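PDB 4Q05: esterase E25 from Uncultured bacterium, which probably hydrolyses carboxylic esters, as a dimer-forming esterase of the GTSAG motif subfamily within the bacterial hormone-sensitive lipase family. Local coordinates for residues A[109-114]-A[163-168]; A[189-194]-A[198-203]; A[217-220]-A[226-229]. One frame throughout, in Å; residues are numbered along the deposited sequence.

Contact 1 of 3, residues A[109-114]-A[163-168]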
loop_
_atom_site.group_PDB
_atom_site.type_symbol
_atom_site.label_atom_id
_atom_site.label_comp_id
_atom_site.label_asym_id
_atom_site.label_seq_id
_atom_site.Cartn_x
_atom_site.Cartn_y
_atom_site.Cartn_z
ATOM N N GLY A 109 31.927 14.640 -8.386
ATOM C CA GLY A 109 33.213 14.040 -8.109
ATOM C C GLY A 109 33.316 12.710 -8.816
ATOM O O GLY A 109 32.416 12.313 -9.552
ATOM N N VAL A 110 34.422 12.018 -8.604
ATOM C CA VAL A 110 34.606 10.710 -9.216
ATOM C C VAL A 110 35.142 9.750 -8.168
ATOM O O VAL A 110 36.033 10.091 -7.389
ATOM C CB VAL A 110 35.569 10.769 -10.429
ATOM C CG1 VAL A 110 35.687 9.396 -11.066
ATOM C CG2 VAL A 110 35.064 11.763 -11.450
ATOM N N ILE A 111 34.568 8.560 -8.132
ATOM C CA ILE A 111 35.020 7.531 -7.218
ATOM C C ILE A 111 35.369 6.323 -8.056
ATOM O O ILE A 111 34.496 5.743 -8.707
ATOM C CB ILE A 111 33.929 7.170 -6.203
ATOM C CG1 ILE A 111 33.718 8.339 -5.239
ATOM C CG2 ILE A 111 34.304 5.892 -5.430
ATOM C CD1 ILE A 111 32.742 8.041 -4.139
ATOM N N GLU A 112 36.652 5.978 -8.088
ATOM C CA GLU A 112 37.106 4.839 -8.877
ATOM C C GLU A 112 36.560 4.907 -10.292
ATOM O O GLU A 112 36.070 3.919 -10.830
ATOM C CB GLU A 112 36.685 3.533 -8.201
ATOM C CG GLU A 112 37.330 3.370 -6.837
ATOM C CD GLU A 112 38.842 3.268 -6.957
ATOM O OE1 GLU A 112 39.293 2.485 -7.817
ATOM O OE2 GLU A 112 39.570 3.975 -6.220
ATOM N N GLY A 113 36.628 6.093 -10.886
ATOM C CA GLY A 113 36.223 6.263 -12.266
ATOM C C GLY A 113 34.725 6.460 -12.438
ATOM O O GLY A 113 34.265 6.725 -13.543
ATOM N N VAL A 114 33.962 6.321 -11.354
ATOM C CA VAL A 114 32.499 6.483 -11.425
ATOM C C VAL A 114 32.075 7.914 -11.086
ATOM O O VAL A 114 32.473 8.471 -10.061
ATOM C CB VAL A 114 31.735 5.507 -10.476
ATOM C CG1 VAL A 114 30.207 5.698 -10.616
ATOM C CG2 VAL A 114 32.120 4.053 -10.753
ATOM N N ARG A 163 23.535 13.109 4.706
ATOM C CA ARG A 163 24.352 13.313 3.517
ATOM C C ARG A 163 24.019 12.238 2.514
ATOM O O ARG A 163 23.834 11.082 2.876
ATOM C CB ARG A 163 25.842 13.228 3.848
ATOM C CG ARG A 163 26.337 14.350 4.733
ATOM C CD ARG A 163 27.841 14.238 4.965
ATOM N NE ARG A 163 28.291 15.263 5.894
ATOM C CZ ARG A 163 28.233 15.144 7.217
ATOM N NH1 ARG A 163 27.762 14.029 7.772
ATOM N NH2 ARG A 163 28.657 16.138 7.982
ATOM N N VAL A 164 23.968 12.632 1.251
ATOM C CA VAL A 164 23.706 11.718 0.169
ATOM C C VAL A 164 24.875 11.708 -0.803
ATOM O O VAL A 164 25.469 12.741 -1.098
ATOM C CB VAL A 164 22.444 12.127 -0.602
ATOM C CG1 VAL A 164 22.224 11.189 -1.769
ATOM C CG2 VAL A 164 21.240 12.130 0.336
ATOM N N LEU A 165 25.207 10.521 -1.279
ATOM C CA LEU A 165 26.154 10.358 -2.363
ATOM C C LEU A 165 25.366 9.756 -3.526
ATOM O O LEU A 165 24.945 8.599 -3.468
ATOM C CB LEU A 165 27.289 9.426 -1.934
ATOM C CG LEU A 165 28.315 9.062 -3.021
ATOM C CD1 LEU A 165 29.079 10.303 -3.455
ATOM C CD2 LEU A 165 29.272 8.001 -2.503
ATOM N N SER A 166 25.135 10.544 -4.569
ATOM C CA SER A 166 24.334 10.059 -5.686
ATOM C C SER A 166 25.227 9.518 -6.782
ATOM O O SER A 166 26.144 10.194 -7.239
ATOM C CB SER A 166 23.415 11.151 -6.238
ATOM O OG SER A 166 22.464 10.587 -7.129
ATOM N N ILE A 167 24.959 8.288 -7.198
ATOM C CA ILE A 167 25.787 7.648 -8.200
ATOM C C ILE A 167 25.286 7.908 -9.622
ATOM O O ILE A 167 24.189 7.515 -9.994
ATOM C CB ILE A 167 25.882 6.141 -7.961
ATOM C CG1 ILE A 167 26.324 5.891 -6.511
ATOM C CG2 ILE A 167 26.812 5.513 -9.008
ATOM C CD1 ILE A 167 26.388 4.435 -6.115
ATOM N N ASP A 168 26.116 8.575 -10.407
ATOM C CA ASP A 168 25.798 8.894 -11.784
ATOM C C ASP A 168 26.326 7.743 -12.643
ATOM O O ASP A 168 27.326 7.862 -13.353
ATOM C CB ASP A 168 26.459 10.222 -12.135
ATOM C CG ASP A 168 26.313 10.587 -13.587
ATOM O OD1 ASP A 168 25.423 10.048 -14.277
ATOM O OD2 ASP A 168 27.100 11.434 -14.038
#

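Contact 2 of 3, residues A[189-194]-A[198-203]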
loop_
_atom_site.group_PDB
_atom_site.type_symbol
_atom_site.label_atom_id
_atom_site.label_comp_id
_atom_site.label_asym_id
_atom_site.label_seq_id
_atom_site.Cartn_x
_atom_site.Cartn_y
_atom_site.Cartn_z
ATOM N N GLN A 189 31.844 -0.871 -3.108
ATOM C CA GLN A 189 33.059 -1.526 -2.622
ATOM C C GLN A 189 34.038 -0.513 -2.072
ATOM O O GLN A 189 34.629 -0.717 -1.013
ATOM C CB GLN A 189 33.729 -2.341 -3.728
ATOM C CG GLN A 189 33.094 -3.705 -3.945
ATOM C CD GLN A 189 34.106 -4.849 -3.883
ATOM O OE1 GLN A 189 35.032 -4.927 -4.708
ATOM N NE2 GLN A 189 33.935 -5.743 -2.902
ATOM N N HIS A 190 34.212 0.589 -2.794
ATOM C CA HIS A 190 35.109 1.638 -2.337
ATOM C C HIS A 190 34.701 2.142 -0.966
ATOM O O HIS A 190 35.541 2.324 -0.088
ATOM C CB HIS A 190 35.151 2.792 -3.330
ATOM C CG HIS A 190 35.895 3.991 -2.829
ATOM N ND1 HIS A 190 37.266 4.096 -2.894
ATOM C CD2 HIS A 190 35.458 5.139 -2.251
ATOM C CE1 HIS A 190 37.647 5.253 -2.381
ATOM N NE2 HIS A 190 36.566 5.907 -1.987
ATOM N N LEU A 191 33.403 2.366 -0.782
ATOM C CA LEU A 191 32.905 2.874 0.485
ATOM C C LEU A 191 33.189 1.923 1.646
ATOM O O LEU A 191 33.535 2.372 2.737
ATOM C CB LEU A 191 31.403 3.183 0.390
ATOM C CG LEU A 191 31.049 4.325 -0.563
ATOM C CD1 LEU A 191 29.545 4.393 -0.784
ATOM C CD2 LEU A 191 31.586 5.654 -0.025
ATOM N N LEU A 192 33.043 0.620 1.412
ATOM C CA LEU A 192 33.336 -0.368 2.447
ATOM C C LEU A 192 34.810 -0.378 2.857
ATOM O O LEU A 192 35.131 -0.751 3.982
ATOM C CB LEU A 192 32.917 -1.772 2.019
ATOM C CG LEU A 192 31.413 -2.020 1.873
ATOM C CD1 LEU A 192 31.056 -3.439 2.259
ATOM C CD2 LEU A 192 30.625 -1.037 2.706
ATOM N N LYS A 193 35.702 0.019 1.950
ATOM C CA LYS A 193 37.111 0.194 2.304
ATOM C C LYS A 193 37.246 1.310 3.334
ATOM O O LYS A 193 38.197 1.338 4.116
ATOM C CB LYS A 193 37.961 0.530 1.068
ATOM C CG LYS A 193 38.446 -0.678 0.272
ATOM C CD LYS A 193 39.211 -0.276 -1.012
ATOM C CE LYS A 193 40.607 0.302 -0.730
ATOM N NZ LYS A 193 40.673 1.803 -0.759
ATOM N N GLN A 194 36.270 2.213 3.333
ATOM C CA GLN A 194 36.328 3.457 4.102
ATOM C C GLN A 194 35.682 3.367 5.476
ATOM O O GLN A 194 36.034 4.124 6.381
ATOM C CB GLN A 194 35.601 4.566 3.336
ATOM C CG GLN A 194 36.467 5.716 2.883
ATOM C CD GLN A 194 37.001 5.518 1.484
ATOM O OE1 GLN A 194 37.008 6.450 0.677
ATOM N NE2 GLN A 194 37.457 4.303 1.185
ATOM N N GLN A 198 27.166 -0.849 7.717
ATOM C CA GLN A 198 25.991 -0.683 8.568
ATOM C C GLN A 198 25.616 0.783 8.742
ATOM O O GLN A 198 24.492 1.110 9.139
ATOM C CB GLN A 198 26.228 -1.356 9.925
ATOM C CG GLN A 198 25.023 -1.352 10.845
ATOM C CD GLN A 198 23.852 -2.130 10.283
ATOM O OE1 GLN A 198 24.034 -3.097 9.539
ATOM N NE2 GLN A 198 22.636 -1.711 10.636
ATOM N N LYS A 199 26.556 1.671 8.435
ATOM C CA LYS A 199 26.309 3.099 8.525
ATOM C C LYS A 199 25.742 3.636 7.218
ATOM O O LYS A 199 25.519 4.843 7.069
ATOM C CB LYS A 199 27.599 3.844 8.853
ATOM C CG LYS A 199 28.149 3.542 10.249
ATOM C CD LYS A 199 29.387 4.376 10.536
ATOM C CE LYS A 199 30.034 3.956 11.861
ATOM N NZ LYS A 199 29.123 4.183 13.009
ATOM N N ILE A 200 25.539 2.736 6.266
ATOM C CA ILE A 200 25.145 3.137 4.926
ATOM C C ILE A 200 23.725 2.722 4.598
ATOM O O ILE A 200 23.348 1.558 4.780
ATOM C CB ILE A 200 26.103 2.541 3.881
ATOM C CG1 ILE A 200 27.501 3.143 4.054
ATOM C CG2 ILE A 200 25.577 2.769 2.454
ATOM C CD1 ILE A 200 28.523 2.567 3.102
ATOM N N ALA A 201 22.932 3.684 4.126
ATOM C CA ALA A 201 21.657 3.368 3.493
ATOM C C ALA A 201 21.851 3.443 1.979
ATOM O O ALA A 201 22.662 4.209 1.479
ATOM C CB ALA A 201 20.538 4.326 3.958
ATOM N N LEU A 202 21.108 2.631 1.253
ATOM C CA LEU A 202 21.260 2.578 -0.182
ATOM C C LEU A 202 19.898 2.573 -0.840
ATOM O O LEU A 202 19.011 1.802 -0.470
ATOM C CB LEU A 202 21.993 1.286 -0.564
ATOM C CG LEU A 202 21.999 0.909 -2.047
ATOM C CD1 LEU A 202 22.847 1.900 -2.833
ATOM C CD2 LEU A 202 22.510 -0.517 -2.259
ATOM N N GLY A 203 19.721 3.403 -1.846
ATOM C CA GLY A 203 18.556 3.213 -2.668
ATOM C C GLY A 203 18.142 4.408 -3.465
ATOM O O GLY A 203 18.905 5.345 -3.666
#

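Contact 3 of 3, residues A[217-220]-A[226-229]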
loop_
_atom_site.group_PDB
_atom_site.type_symbol
_atom_site.label_atom_id
_atom_site.label_comp_id
_atom_site.label_asym_id
_atom_site.label_seq_id
_atom_site.Cartn_x
_atom_site.Cartn_y
_atom_site.Cartn_z
ATOM N N GLN A 217 21.345 -8.261 -4.008
ATOM C CA GLN A 217 21.310 -9.690 -4.286
ATOM C C GLN A 217 22.713 -10.235 -4.570
ATOM O O GLN A 217 23.092 -11.299 -4.081
ATOM C CB GLN A 217 20.361 -9.976 -5.453
ATOM C CG GLN A 217 18.902 -9.839 -5.041
ATOM C CD GLN A 217 17.966 -9.743 -6.214
ATOM O OE1 GLN A 217 18.313 -9.196 -7.255
ATOM N NE2 GLN A 217 16.767 -10.260 -6.049
ATOM N N HIS A 218 23.478 -9.478 -5.346
ATOM C CA HIS A 218 24.870 -9.804 -5.643
ATOM C C HIS A 218 25.705 -9.840 -4.358
ATOM O O HIS A 218 26.394 -10.827 -4.082
ATOM C CB HIS A 218 25.433 -8.777 -6.628
ATOM C CG HIS A 218 26.831 -9.068 -7.086
ATOM N ND1 HIS A 218 27.243 -10.324 -7.481
ATOM C CD2 HIS A 218 27.908 -8.258 -7.232
ATOM C CE1 HIS A 218 28.514 -10.277 -7.838
ATOM N NE2 HIS A 218 28.940 -9.035 -7.699
ATOM N N LEU A 219 25.621 -8.776 -3.562
ATOM C CA LEU A 219 26.331 -8.716 -2.282
ATOM C C LEU A 219 26.024 -9.914 -1.397
ATOM O O LEU A 219 26.920 -10.474 -0.762
ATOM C CB LEU A 219 25.991 -7.439 -1.517
ATOM C CG LEU A 219 26.318 -6.113 -2.190
ATOM C CD1 LEU A 219 25.769 -4.959 -1.359
ATOM C CD2 LEU A 219 27.819 -5.973 -2.407
ATOM N N ILE A 220 24.753 -10.291 -1.325
ATOM C CA ILE A 220 24.362 -11.409 -0.485
ATOM C C ILE A 220 24.999 -12.696 -0.996
ATOM O O ILE A 220 25.486 -13.506 -0.208
ATOM C CB ILE A 220 22.831 -11.539 -0.402
ATOM C CG1 ILE A 220 22.261 -10.401 0.445
ATOM C CG2 ILE A 220 22.436 -12.868 0.204
ATOM C CD1 ILE A 220 20.764 -10.214 0.271
ATOM N N LEU A 226 26.345 -5.787 3.973
ATOM C CA LEU A 226 25.182 -5.136 3.358
ATOM C C LEU A 226 24.933 -3.770 3.957
ATOM O O LEU A 226 25.348 -3.499 5.076
ATOM C CB LEU A 226 23.934 -5.986 3.563
ATOM C CG LEU A 226 24.038 -7.440 3.113
ATOM C CD1 LEU A 226 22.731 -8.166 3.412
ATOM C CD2 LEU A 226 24.356 -7.499 1.639
ATOM N N PRO A 227 24.233 -2.897 3.220
ATOM C CA PRO A 227 23.860 -1.605 3.809
ATOM C C PRO A 227 22.996 -1.812 5.053
ATOM O O PRO A 227 22.371 -2.865 5.192
ATOM C CB PRO A 227 23.025 -0.941 2.701
ATOM C CG PRO A 227 23.452 -1.592 1.448
ATOM C CD PRO A 227 23.770 -3.022 1.828
ATOM N N GLY A 228 22.970 -0.824 5.941
ATOM C CA GLY A 228 22.129 -0.882 7.119
ATOM C C GLY A 228 20.647 -0.739 6.798
ATOM O O GLY A 228 19.795 -1.147 7.584
ATOM N N ALA A 229 20.334 -0.154 5.649
ATOM C CA ALA A 229 18.937 0.061 5.258
ATOM C C ALA A 229 18.833 0.303 3.758
ATOM O O ALA A 229 19.784 0.782 3.137
ATOM C CB ALA A 229 18.356 1.249 6.006
#

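Contact 1 of 3, residues A[109-114]-A[163-168]
Val-114 meets Ile-167 through one methyl each, CG1 of the valine lying 3.8 Å from CG2 of the isoleucine, and the two side chains cross obliquely. Both methyls stand on beta-branched residues, which favour the extended backbone of a strand and carry their methyls close to it. Val-114 points its CG1 opposite its backbone N (chi1 -179°), which turns that branch to the isoleucine; the residue also packs on Asp-183 and Val-187 of helix 179-194.

Ile-111 and Leu-165 make the second pairing, and here the side chains reach out to meet tip to tip: CD1 of Ile-111 comes within 3.8 Å of CD2 of Leu-165. In the isoleucine, CD1 stands anti to CA about the CB-CG1 bond (chi2 -176°), which gives the side chain its full length to approach a strand that is not its neighbour. Strand 114-120 runs between strands 105-111 and 164-168, antiparallel to both, and its Tyr-118 touches Ile-111 and Leu-165 alike. This is the antiparallel edge of the mixed sheet of an alpha/beta hydrolase, where the hairpin of strands 105-111 and 114-120 precedes the parallel strands, as the first two strands do in the canonical fold. The hairpin turns sharply at Ile-111 to Val-114, a type I' turn closed by two backbone hydrogen bonds, from Ile-111 N to Val-114 O at 2.8 Å and from Val-114 N to Ile-111 O at 2.8 Å. Glu-112 and Gly-113 fill its corners with positive phi; at the second of these a CB would press on the preceding carbonyl oxygen, so glycine fits there. Past the apolar pairs, the carboxylate of Asp-168 is gripped on both oxygens, OD2 by the hydroxyl of Ser-115 and OD1 by the backbone N of Gly-146.

Contact 2 of 3, residues A[189-194]-A[198-203]
The apolar packing rests on the end of Ile-200, which enters from the strand and meets two consecutive leucines of the helix. Its CD1 methyl lies 4.0 Å from CB of Leu-191 and 4.2 Å from CD2 of Leu-192, so a single methyl touches the root of one leucine and the branch of the next. With CD1 anti to CA (chi2 178°), the isoleucine spends its whole length on the gap. Leu-191 directs its CB bond at the strand, whereas Leu-192 sets off along the flank and brings only its end nearer. Aliphatic residues suit all three places, between a helix and the sheet beneath it. Val-134 of the adjoining strand 132-136 extends the same packing, touching both Leu-191 and Ile-200.

Polar bonds stay within the helix or go to third parties, and no hydrogen bond joins helix to strand. In the helix, Lys-193 N bonds to Gln-189 O at 3.2 Å and Gln-194 N bonds to Leu-191 O at 2.8 Å. On the far side of the short connection, Lys-199 extends its amine to Asp-130 and to the C-terminal carboxylate of Arg-360 as salt bridges, and Ala-201 is held by backbone bonds to Leu-132 and Val-134. This is the helix-to-strand half of a beta-alpha-beta crossover, from strand 164-168 through helix 179-194 to strand 200-205, which in the alpha/beta hydrolase fold leads into the probable nucleophile elbow, the strained turn between strand 200-205 and helix 206-221.

Contact 3 of 3, residues A[217-220]-A[226-229]
Leu-226 pushes the fork of its side chain against the helix, touching two successive residues. Its CD2 methyl lies 3.6 Å from CB of Leu-219, and the two leucines lie alongside, pointing opposite ways. The same CD2 is 3.8 Å from CG1 of Ile-220, and CD1 of Leu-226 is 3.7 Å from that carbon too, so both leucine methyls pack on one methylene; Ile-220 and Leu-226 stand roughly perpendicular. The forked end of leucine is well shaped for this double grip. Its CG sits beside the backbone N (chi1 -53°), and from there the end swings closer to the helix than the CB bond alone would suggest.

Pro-227 adds a lighter touch, its ring carbon CD 4.2 Å from CD1 of Leu-219. Proline, with its phi fixed near -60°, suits the loop just before the next strand.

Outside this first shell, helix 179-194 packs against the pair: Tyr-188 touches both Leu-219 and Pro-227, and Phe-185 packs on Leu-219 and meets the ring of His-218 edge-to-face. On another side, Phe-291 of a loop touches Ile-220, and Gln-217 ties its NE2 to the carbonyl oxygens of Pro-283 and Asp-287. Beyond Pro-227, Gly-228 and Ala-229 bond through their backbones to Ile-200 and Leu-202. The chain thus enters the sheet beside the strand it left, completing the classic beta-alpha-beta unit of the alpha/beta hydrolase fold: strand 200-205, helix 206-221 and the parallel neighbour 229-235.

The three contacts follow one another along the chain. Contact 1 lies at the antiparallel edge of the sheet, between the 105-111 hairpin and strand 164-168; contact 2, its centre about 12 Å away, ends the crossover leaving that strand. They touch directly, CG2 of Ile-111 lying 3.5 Å from CD2 of His-190, so helix 179-194 also packs on contact 1. Contact 3 lies about 10 Å from contact 2, centre to centre, and probable backbone hydrogen bonds join strand 200-205 to the residues entering strand 229-235. Contacts 1 and 3, centres about 18 Å apart, do not meet. Together they trace the sheet from its hairpin edge to strand 200-205, which leads into the probable nucleophile elbow, and its neighbour 229-235.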